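Local coordinates for type IV secretion protein Dot (PDB 6KS5) that acts as a deubiquitinase of Legionella pneumophila that regulates the association of polyubiquitin chains with the phagosome in which the bacterium lives, at residues 313-318 with 328-333; 63-68 with 101-106; 123-126 with 130-133; 154-159 with 222-227. All blocks are in the same frame, centred on the assembly; numbering follows the deposited sequence.

In the fold
The four contacts fall into two pairs. Interactions 1 and 2, with centres 14 Å apart, are joined directly: Leu330 CD2 lies 3.4 Å from Phe103 CE2 and 4.0 Å from Leu65 CD2, so Leu330 of interaction 1 packs directly on interaction 2. Interactions 3 and 4, centres 11 Å apart, meet where Tyr158 OH approaches Ala133 O at 2.5 Å, probably as a hydrogen bond, and where Ala133 CB packs on Phe154 and Leu157. Between the pairs no direct touch is made; interactions 1 and 2 lie on the opposite side of the chain's centre from interaction 3, the centres of 1 and 3 being 39 Å apart, and the nearest atoms of interactions 2 and 4 are about 8 Å apart.

Interaction 1: residues 313-318 with 328-333; sequences VRATCP and IALIES
Ala315 and Leu330 meet through their beta carbons, CB to CB at 3.6 Å, in an approach close enough to bring the two CA atoms within 4.9 Å of each other. Ala315 has only its methyl to offer, and it comes up against the base of the leucine, near CB and CA, instead of the branched end. Leu330 CG stands anti to the backbone N (chi1 169°), which carries the isobutyl group on past the alanine toward Phe103 of the neighbouring helix. The leucine therefore presents its root to the 313-318 turn and its methyls to the interior.

Next to this pair, Arg314 runs its aliphatic chain over Ala329. The contact is made by CD, 3.8 Å from Ala329 CB, while the same methyl also faces the Ala315 backbone at CA. Beyond CD the arginine chain bends at chi3 (-87°) and turns its guanidinium aside, where NH1 forms a salt bridge with Asp323. Glu332 is also near, with its OE1 4.9 Å from Arg314 NE, a spacing that may add a mild attraction but no direct contact.

The turn is braced from within. Val313 O accepts both Thr316 N, at 3.2 Å, and Thr316 OG1, at 3.0 Å, the two donors arriving from the same face of the carbonyl plane. Arg297 adds a weak hydrogen bond to that hydroxyl. The arrangement is that of a beta turn with helical backbone angles docked on the C-terminal helix 326-334, with alanines on both sides where the backbones come together.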
# COMPACT_ATOMS: atom_id res chain seq x y z
N VAL A 313 1.62 17.02 14.25
CA VAL A 313 2.98 17.21 13.77
C VAL A 313 3.92 16.17 14.38
O VAL A 313 4.75 15.58 13.68
CB VAL A 313 3.46 18.65 14.07
CG1 VAL A 313 3.19 19.01 15.52
CG2 VAL A 313 4.94 18.79 13.75
N ARG A 314 3.79 15.92 15.69
CA ARG A 314 4.66 14.95 16.34
C ARG A 314 4.36 13.53 15.87
O ARG A 314 5.25 12.67 15.94
CB ARG A 314 4.51 15.04 17.85
CG ARG A 314 5.48 14.16 18.62
CD ARG A 314 4.93 13.76 19.97
NE ARG A 314 5.24 14.76 20.98
CZ ARG A 314 6.14 14.59 21.95
NH1 ARG A 314 6.81 13.45 22.04
NH2 ARG A 314 6.36 15.57 22.82
N ALA A 315 3.15 13.27 15.39
CA ALA A 315 2.82 11.93 14.92
C ALA A 315 3.51 11.59 13.60
O ALA A 315 3.75 10.42 13.31
CB ALA A 315 1.31 11.78 14.78
N THR A 316 3.83 12.60 12.80
CA THR A 316 4.44 12.37 11.49
C THR A 316 5.96 12.40 11.53
O THR A 316 6.59 12.28 10.48
CB THR A 316 3.94 13.40 10.48
OG1 THR A 316 4.46 14.70 10.82
CG2 THR A 316 2.42 13.45 10.47
N CYS A 317 6.57 12.55 12.71
CA CYS A 317 8.02 12.55 12.80
C CYS A 317 8.57 11.14 12.63
O CYS A 317 7.87 10.16 12.86
CB CYS A 317 8.47 13.13 14.14
SG CYS A 317 7.72 14.73 14.56
N PRO A 318 9.84 11.02 12.22
CA PRO A 318 10.48 9.70 12.19
C PRO A 318 10.62 9.11 13.59
O PRO A 318 10.57 9.82 14.60
CB PRO A 318 11.85 9.99 11.57
CG PRO A 318 11.67 11.27 10.83
CD PRO A 318 10.69 12.06 11.63
N ILE A 328 1.50 6.09 18.43
CA ILE A 328 0.97 6.34 19.77
C ILE A 328 1.04 7.83 20.10
O ILE A 328 0.31 8.30 20.98
CB ILE A 328 1.70 5.50 20.84
CG1 ILE A 328 3.12 6.01 21.09
CG2 ILE A 328 1.70 4.03 20.46
CD1 ILE A 328 3.22 7.10 22.14
N ALA A 329 1.90 8.58 19.42
CA ALA A 329 1.81 10.03 19.49
C ALA A 329 0.58 10.56 18.77
O ALA A 329 0.13 11.67 19.05
CB ALA A 329 3.06 10.66 18.89
N LEU A 330 0.04 9.79 17.82
CA LEU A 330 -1.17 10.21 17.13
C LEU A 330 -2.40 9.98 18.01
O LEU A 330 -3.28 10.85 18.10
CB LEU A 330 -1.33 9.48 15.80
CG LEU A 330 -2.70 9.64 15.12
CD1 LEU A 330 -2.85 11.02 14.50
CD2 LEU A 330 -2.89 8.56 14.08
N ILE A 331 -2.46 8.82 18.66
CA ILE A 331 -3.60 8.53 19.52
C ILE A 331 -3.58 9.35 20.80
O ILE A 331 -4.63 9.58 21.41
CB ILE A 331 -3.67 7.02 19.81
CG1 ILE A 331 -2.47 6.58 20.64
CG2 ILE A 331 -3.73 6.26 18.51
CD1 ILE A 331 -2.81 6.22 22.08
N GLU A 332 -2.40 9.82 21.24
CA GLU A 332 -2.40 10.71 22.40
C GLU A 332 -3.07 12.04 22.08
O GLU A 332 -3.75 12.62 22.92
CB GLU A 332 -0.97 10.92 22.93
CG GLU A 332 -0.06 11.70 22.00
CD GLU A 332 0.87 12.63 22.75
OE1 GLU A 332 0.74 13.86 22.56
OE2 GLU A 332 1.70 12.11 23.54
N SER A 333 -2.87 12.55 20.88
CA SER A 333 -3.48 13.82 20.50
C SER A 333 -4.97 13.68 20.19
O SER A 333 -5.71 14.66 20.29
CB SER A 333 -2.76 14.42 19.29
OG SER A 333 -1.42 14.75 19.61

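Interaction 2: residues 63-68 with 101-106; sequences EQLFEF and LGFLLR
Leu65 and Phe66, neighbours in sequence in segment 63-68, reach Phe103 and Leu104, which are neighbours on helix 95-112, so that the contact consists of two leucine-phenylalanine pairs with the roles exchanged.

Both pairs are aliphatic against aromatic. In the first, Leu65 uses one methyl alone: CD1 lies 3.7 Å from Phe103 CB and 3.8 Å from Phe103 CD2, tucked into the corner where the ring joins its methylene. The two side chains cross at about a right angle. In the second, Leu104 CD2 approaches the Phe66 ring obliquely, 3.6 Å from CE1 and 4.1 Å from CD1. The CB of Phe66 is not directed at the long helix; its ring arrives there because CG stands anti to the carbonyl carbon (chi1 -79°), which swings the far carbons across to the leucine methyl.

Ring-to-ring contacts continue outward from both phenylalanines. Phe103 meets Phe26 and Phe327 edge-to-face, and Phe66 meets Phe52 with the planes about perpendicular. Leu65 also touches Phe327 and Leu334 of helix 326-334, which makes it a meeting point of three helices.

Arg106, which takes no part in the contact, lies one turn further along helix 95-112 from Phe103 and hydrogen-bonds through NE to Asn28 and through NH1 to Val218 O. Between the two segments, by contrast, the attraction is dispersion and the exclusion of water, without directional bonds, and it is shape that sets how methyl and ring fit together.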
# COMPACT_ATOMS: atom_id res chain seq x y z
N GLU A 63 -7.81 -0.75 14.27
CA GLU A 63 -8.67 -1.06 15.41
C GLU A 63 -8.39 -0.14 16.59
O GLU A 63 -9.27 0.02 17.45
CB GLU A 63 -8.50 -2.53 15.80
CG GLU A 63 -9.01 -3.49 14.73
CD GLU A 63 -8.89 -4.94 15.13
OE1 GLU A 63 -9.13 -5.82 14.27
OE2 GLU A 63 -8.55 -5.19 16.30
N GLN A 64 -7.21 0.47 16.65
CA GLN A 64 -6.95 1.46 17.70
C GLN A 64 -7.63 2.79 17.40
O GLN A 64 -8.03 3.50 18.33
CB GLN A 64 -5.45 1.66 17.87
CG GLN A 64 -4.74 0.45 18.44
CD GLN A 64 -3.28 0.72 18.72
OE1 GLN A 64 -2.41 -0.05 18.32
NE2 GLN A 64 -3.00 1.82 19.41
N LEU A 65 -7.77 3.15 16.12
CA LEU A 65 -8.44 4.39 15.75
C LEU A 65 -9.96 4.26 15.73
O LEU A 65 -10.64 5.28 15.60
CB LEU A 65 -7.95 4.87 14.37
CG LEU A 65 -6.51 5.37 14.24
CD1 LEU A 65 -6.02 5.20 12.82
CD2 LEU A 65 -6.40 6.83 14.68
N PHE A 66 -10.50 3.05 15.85
CA PHE A 66 -11.95 2.87 15.79
C PHE A 66 -12.66 3.48 16.99
O PHE A 66 -13.87 3.69 16.93
CB PHE A 66 -12.29 1.38 15.70
CG PHE A 66 -12.14 0.81 14.32
CD1 PHE A 66 -12.17 1.64 13.20
CD2 PHE A 66 -11.95 -0.55 14.13
CE1 PHE A 66 -12.03 1.11 11.93
CE2 PHE A 66 -11.80 -1.08 12.86
CZ PHE A 66 -11.84 -0.24 11.76
N GLU A 67 -11.94 3.76 18.08
CA GLU A 67 -12.57 4.36 19.24
C GLU A 67 -12.70 5.87 19.14
O GLU A 67 -13.32 6.48 20.01
CB GLU A 67 -11.81 3.97 20.51
CG GLU A 67 -10.46 4.64 20.68
CD GLU A 67 -9.92 4.48 22.09
OE1 GLU A 67 -9.88 5.49 22.83
OE2 GLU A 67 -9.55 3.34 22.46
N PHE A 68 -12.14 6.49 18.10
CA PHE A 68 -12.33 7.91 17.86
C PHE A 68 -13.17 8.22 16.63
O PHE A 68 -13.76 9.30 16.56
CB PHE A 68 -10.98 8.62 17.71
CG PHE A 68 -9.98 8.23 18.76
CD1 PHE A 68 -10.10 8.70 20.06
CD2 PHE A 68 -8.92 7.39 18.45
CE1 PHE A 68 -9.18 8.34 21.03
CE2 PHE A 68 -8.01 7.03 19.42
CZ PHE A 68 -8.14 7.50 20.70
N LEU A 101 -7.14 8.37 7.30
CA LEU A 101 -7.66 7.42 6.33
C LEU A 101 -6.57 6.54 5.75
O LEU A 101 -6.84 5.41 5.31
CB LEU A 101 -8.39 8.16 5.21
CG LEU A 101 -9.75 8.74 5.60
CD1 LEU A 101 -10.41 9.41 4.42
CD2 LEU A 101 -10.65 7.65 6.17
N GLY A 102 -5.33 7.03 5.73
CA GLY A 102 -4.23 6.20 5.27
C GLY A 102 -4.06 4.94 6.11
O GLY A 102 -3.76 3.87 5.58
N PHE A 103 -4.28 5.06 7.42
CA PHE A 103 -4.13 3.91 8.30
C PHE A 103 -5.22 2.88 8.05
O PHE A 103 -4.95 1.67 7.97
CB PHE A 103 -4.15 4.35 9.76
CG PHE A 103 -2.94 5.14 10.17
CD1 PHE A 103 -1.67 4.65 9.96
CD2 PHE A 103 -3.08 6.37 10.79
CE1 PHE A 103 -0.56 5.37 10.34
CE2 PHE A 103 -1.97 7.10 11.17
CZ PHE A 103 -0.71 6.59 10.95
N LEU A 104 -6.47 3.33 7.93
CA LEU A 104 -7.57 2.38 7.78
C LEU A 104 -7.55 1.73 6.40
O LEU A 104 -7.86 0.54 6.26
CB LEU A 104 -8.89 3.08 8.03
CG LEU A 104 -8.92 3.89 9.32
CD1 LEU A 104 -9.78 5.14 9.19
CD2 LEU A 104 -9.41 3.01 10.45
N LEU A 105 -7.16 2.49 5.37
CA LEU A 105 -7.11 1.92 4.02
C LEU A 105 -6.00 0.88 3.91
O LEU A 105 -6.17 -0.12 3.21
CB LEU A 105 -6.90 3.03 2.99
CG LEU A 105 -8.08 3.97 2.74
CD1 LEU A 105 -7.61 5.27 2.12
CD2 LEU A 105 -9.12 3.29 1.86
N ARG A 106 -4.88 1.09 4.60
CA ARG A 106 -3.78 0.13 4.54
C ARG A 106 -4.22 -1.25 5.01
O ARG A 106 -3.74 -2.27 4.50
CB ARG A 106 -2.59 0.62 5.36
CG ARG A 106 -1.51 -0.43 5.54
CD ARG A 106 -0.26 0.10 6.23
NE ARG A 106 0.55 0.94 5.36
CZ ARG A 106 1.30 0.49 4.36
NH1 ARG A 106 1.35 -0.80 4.09
NH2 ARG A 106 2.01 1.34 3.63

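Interaction 3: residues 123-126 with 130-133; sequences MLEG and VFSA
Phe131 sets CG anti to its own carbonyl carbon (chi1 -76°), a rotation that places its ring with one face beneath Leu124 CB. That CB sits 4.2 Å from the Phe131 ring centroid and 21° off its normal, a CH-pi contact displaced toward the rim. Leu124 CG is likewise anti to its carbonyl carbon (chi1 -62°), which carries the branched end to another neighbour, CD2 lying 3.8 Å from Val130 CB. Leu124 is thus held between the first two residues of helix 130-140, while its own side chain also leans on Trp201 of helix 193-214.

Glu125 runs alongside Phe131, pointing the same way. Its chain is bent at chi2, and OE2 comes to the ring edge, near the ring plane, 3.9 Å from Phe131 CE2. An anion at the hydrogen-bearing rim of a benzene ring would be weakly favourable.

Three hydrogen bonds tie the loop to the helix start. Val130 N donates to Met123 O at 3.2 Å, in the carbonyl plane and on a lone pair, and Phe131 N gives a weak bond to Leu124 O at 3.5 Å. Ser132 OG, turned back toward the loop, donates to Gly126 O at 3.2 Å, again in the carbonyl plane. Gly126 itself has a positive phi, a conformation easily adopted by glycine.

Amide hydrogens in the first turn of a helix have no acceptor within that helix. Here the loop carbonyls of Met123 and, weakly, Leu124 take up two of them, and the leucine-phenylalanine packing closes the joint.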
# COMPACT_ATOMS: atom_id res chain seq x y z
N MET A 123 -4.38 -13.29 -10.31
CA MET A 123 -3.09 -12.71 -9.95
C MET A 123 -1.92 -13.61 -10.30
O MET A 123 -0.77 -13.23 -10.07
CB MET A 123 -3.05 -12.40 -8.46
CG MET A 123 -2.14 -11.23 -8.13
SD MET A 123 -2.63 -10.45 -6.60
CE MET A 123 -2.15 -11.68 -5.43
N LEU A 124 -2.18 -14.80 -10.84
CA LEU A 124 -1.10 -15.68 -11.23
C LEU A 124 -0.70 -15.53 -12.69
O LEU A 124 0.45 -15.82 -13.04
CB LEU A 124 -1.50 -17.14 -10.97
CG LEU A 124 -1.77 -17.47 -9.50
CD1 LEU A 124 -2.89 -18.48 -9.40
CD2 LEU A 124 -0.50 -17.98 -8.83
N GLU A 125 -1.61 -15.07 -13.54
CA GLU A 125 -1.32 -14.94 -14.95
C GLU A 125 -0.77 -13.55 -15.25
O GLU A 125 -0.65 -12.69 -14.37
CB GLU A 125 -2.56 -15.25 -15.79
CG GLU A 125 -3.60 -16.15 -15.10
CD GLU A 125 -3.20 -17.63 -15.07
OE1 GLU A 125 -4.00 -18.44 -14.55
OE2 GLU A 125 -2.11 -17.99 -15.57
N GLY A 126 -0.42 -13.32 -16.51
CA GLY A 126 0.12 -12.05 -16.93
C GLY A 126 1.64 -12.02 -16.90
O GLY A 126 2.29 -12.79 -16.20
N VAL A 130 2.29 -13.96 -10.52
CA VAL A 130 3.12 -14.70 -9.57
C VAL A 130 3.96 -15.75 -10.29
O VAL A 130 5.12 -15.97 -9.94
CB VAL A 130 2.23 -15.34 -8.48
CG1 VAL A 130 3.08 -16.07 -7.45
CG2 VAL A 130 1.39 -14.26 -7.79
N PHE A 131 3.39 -16.40 -11.30
CA PHE A 131 4.15 -17.35 -12.11
C PHE A 131 5.41 -16.71 -12.68
O PHE A 131 6.49 -17.31 -12.67
CB PHE A 131 3.29 -17.90 -13.24
CG PHE A 131 2.29 -18.92 -12.81
CD1 PHE A 131 2.54 -19.74 -11.72
CD2 PHE A 131 1.09 -19.06 -13.50
CE1 PHE A 131 1.62 -20.69 -11.33
CE2 PHE A 131 0.17 -20.01 -13.11
CZ PHE A 131 0.43 -20.83 -12.02
N SER A 132 5.29 -15.48 -13.19
CA SER A 132 6.45 -14.82 -13.76
C SER A 132 7.37 -14.29 -12.66
O SER A 132 8.60 -14.41 -12.77
CB SER A 132 6.01 -13.69 -14.70
OG SER A 132 5.09 -14.19 -15.65
N ALA A 133 6.80 -13.70 -11.61
CA ALA A 133 7.63 -13.13 -10.55
C ALA A 133 8.44 -14.21 -9.85
O ALA A 133 9.62 -14.01 -9.55
CB ALA A 133 6.76 -12.38 -9.55

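Interaction 4: residues 154-159 with 222-227; sequences FGALYE and YIEIMT
The contact joins the N-terminal turns of two helices, 155-160 and 222-231, with Phe154 and Ala156 on one side and Ile223 and Glu224 on the other. Phe154 occupies the N-cap position. Its CB is directed away from the second helix, yet the ring returns to it, and CE1 lies 3.8 Å from Ile223 CD1, the methyl meeting the ring at a slant.

Beside this apolar pair Ala156 CB touches the carboxylate of Glu224, at 3.3 Å from OE1. The glutamate chain bends at chi2 (91°), which folds the acid back toward the start of its own helix, where OE2 accepts a hydrogen bond from Ser221 N. OE1 meanwhile faces the first turn of helix 155-160, 4.2 Å from Ala156 N, too far for a bond but near enough that the helix end may help to stabilise a negative charge. Tyr209 and Leu213 of helix 193-214 pack on the same glutamate, which is buried.

A glutamate at the third position of a helix, accepting the N-H of the residue just before the helix, here Ser221, is one half of a capping box; the helix start so capped is also packed against a second helix start.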
# COMPACT_ATOMS: atom_id res chain seq x y z
N PHE A 154 8.40 -6.21 -7.24
CA PHE A 154 7.78 -7.34 -6.56
C PHE A 154 8.25 -7.48 -5.12
O PHE A 154 8.13 -8.57 -4.55
CB PHE A 154 8.04 -8.63 -7.33
CG PHE A 154 7.51 -8.64 -8.73
CD1 PHE A 154 6.16 -8.84 -8.98
CD2 PHE A 154 8.36 -8.48 -9.81
CE1 PHE A 154 5.67 -8.87 -10.28
CE2 PHE A 154 7.88 -8.50 -11.10
CZ PHE A 154 6.53 -8.70 -11.33
N GLY A 155 8.76 -6.41 -4.51
CA GLY A 155 9.36 -6.54 -3.19
C GLY A 155 8.38 -7.04 -2.14
O GLY A 155 8.70 -7.92 -1.35
N ALA A 156 7.17 -6.47 -2.13
CA ALA A 156 6.17 -6.89 -1.15
C ALA A 156 5.80 -8.36 -1.34
O ALA A 156 5.60 -9.09 -0.36
CB ALA A 156 4.94 -6.00 -1.24
N LEU A 157 5.70 -8.81 -2.59
CA LEU A 157 5.38 -10.20 -2.86
C LEU A 157 6.56 -11.11 -2.54
O LEU A 157 6.38 -12.23 -2.05
CB LEU A 157 4.95 -10.37 -4.32
CG LEU A 157 4.60 -11.78 -4.78
CD1 LEU A 157 3.12 -12.03 -4.60
CD2 LEU A 157 5.00 -11.98 -6.23
N TYR A 158 7.78 -10.64 -2.82
CA TYR A 158 8.96 -11.44 -2.53
C TYR A 158 9.20 -11.58 -1.03
O TYR A 158 9.81 -12.56 -0.59
CB TYR A 158 10.18 -10.83 -3.22
CG TYR A 158 10.21 -11.06 -4.72
CD1 TYR A 158 9.23 -11.80 -5.35
CD2 TYR A 158 11.23 -10.54 -5.51
CE1 TYR A 158 9.25 -12.01 -6.71
CE2 TYR A 158 11.27 -10.75 -6.87
CZ TYR A 158 10.27 -11.48 -7.46
OH TYR A 158 10.29 -11.70 -8.82
N GLU A 159 8.75 -10.61 -0.24
CA GLU A 159 8.95 -10.67 1.20
C GLU A 159 7.91 -11.54 1.88
O GLU A 159 8.23 -12.28 2.82
CB GLU A 159 8.95 -9.27 1.80
CG GLU A 159 10.33 -8.76 2.11
CD GLU A 159 10.35 -7.77 3.27
OE1 GLU A 159 11.43 -7.19 3.54
OE2 GLU A 159 9.29 -7.57 3.90
N TYR A 222 3.35 -0.35 -8.15
CA TYR A 222 2.17 -0.26 -9.01
C TYR A 222 1.52 -1.62 -9.25
O TYR A 222 0.39 -1.66 -9.74
CB TYR A 222 2.53 0.40 -10.34
CG TYR A 222 3.64 -0.28 -11.09
CD1 TYR A 222 4.97 0.03 -10.83
CD2 TYR A 222 3.36 -1.24 -12.06
CE1 TYR A 222 5.99 -0.60 -11.52
CE2 TYR A 222 4.38 -1.87 -12.75
CZ TYR A 222 5.70 -1.54 -12.47
OH TYR A 222 6.71 -2.17 -13.16
N ILE A 223 2.20 -2.72 -8.89
CA ILE A 223 1.62 -4.06 -9.03
C ILE A 223 0.44 -4.22 -8.07
O ILE A 223 -0.69 -4.48 -8.49
CB ILE A 223 2.69 -5.13 -8.77
CG1 ILE A 223 3.75 -5.12 -9.86
CG2 ILE A 223 2.04 -6.51 -8.61
CD1 ILE A 223 3.40 -5.96 -11.05
N GLU A 224 0.71 -4.08 -6.77
CA GLU A 224 -0.35 -4.24 -5.77
C GLU A 224 -1.46 -3.23 -5.98
O GLU A 224 -2.65 -3.54 -5.83
CB GLU A 224 0.23 -4.10 -4.36
CG GLU A 224 1.42 -5.01 -4.06
CD GLU A 224 2.78 -4.40 -4.37
OE1 GLU A 224 3.79 -5.09 -4.16
OE2 GLU A 224 2.84 -3.23 -4.80
N ILE A 225 -1.10 -2.00 -6.37
CA ILE A 225 -2.09 -0.94 -6.49
C ILE A 225 -3.08 -1.26 -7.59
O ILE A 225 -4.29 -1.06 -7.43
CB ILE A 225 -1.36 0.41 -6.72
CG1 ILE A 225 -0.65 0.85 -5.44
CG2 ILE A 225 -2.33 1.46 -7.22
CD1 ILE A 225 0.32 1.99 -5.65
N MET A 226 -2.60 -1.78 -8.72
CA MET A 226 -3.51 -2.09 -9.82
C MET A 226 -4.53 -3.14 -9.41
O MET A 226 -5.73 -2.97 -9.66
CB MET A 226 -2.71 -2.53 -11.05
CG MET A 226 -2.12 -1.37 -11.85
SD MET A 226 -3.37 -0.25 -12.53
CE MET A 226 -3.18 1.17 -11.45
N THR A 227 -4.09 -4.23 -8.76
CA THR A 227 -5.05 -5.21 -8.26
C THR A 227 -5.90 -4.64 -7.14
O THR A 227 -7.04 -5.09 -6.94
CB THR A 227 -4.34 -6.48 -7.77
OG1 THR A 227 -3.96 -6.33 -6.40
CG2 THR A 227 -3.10 -6.77 -8.61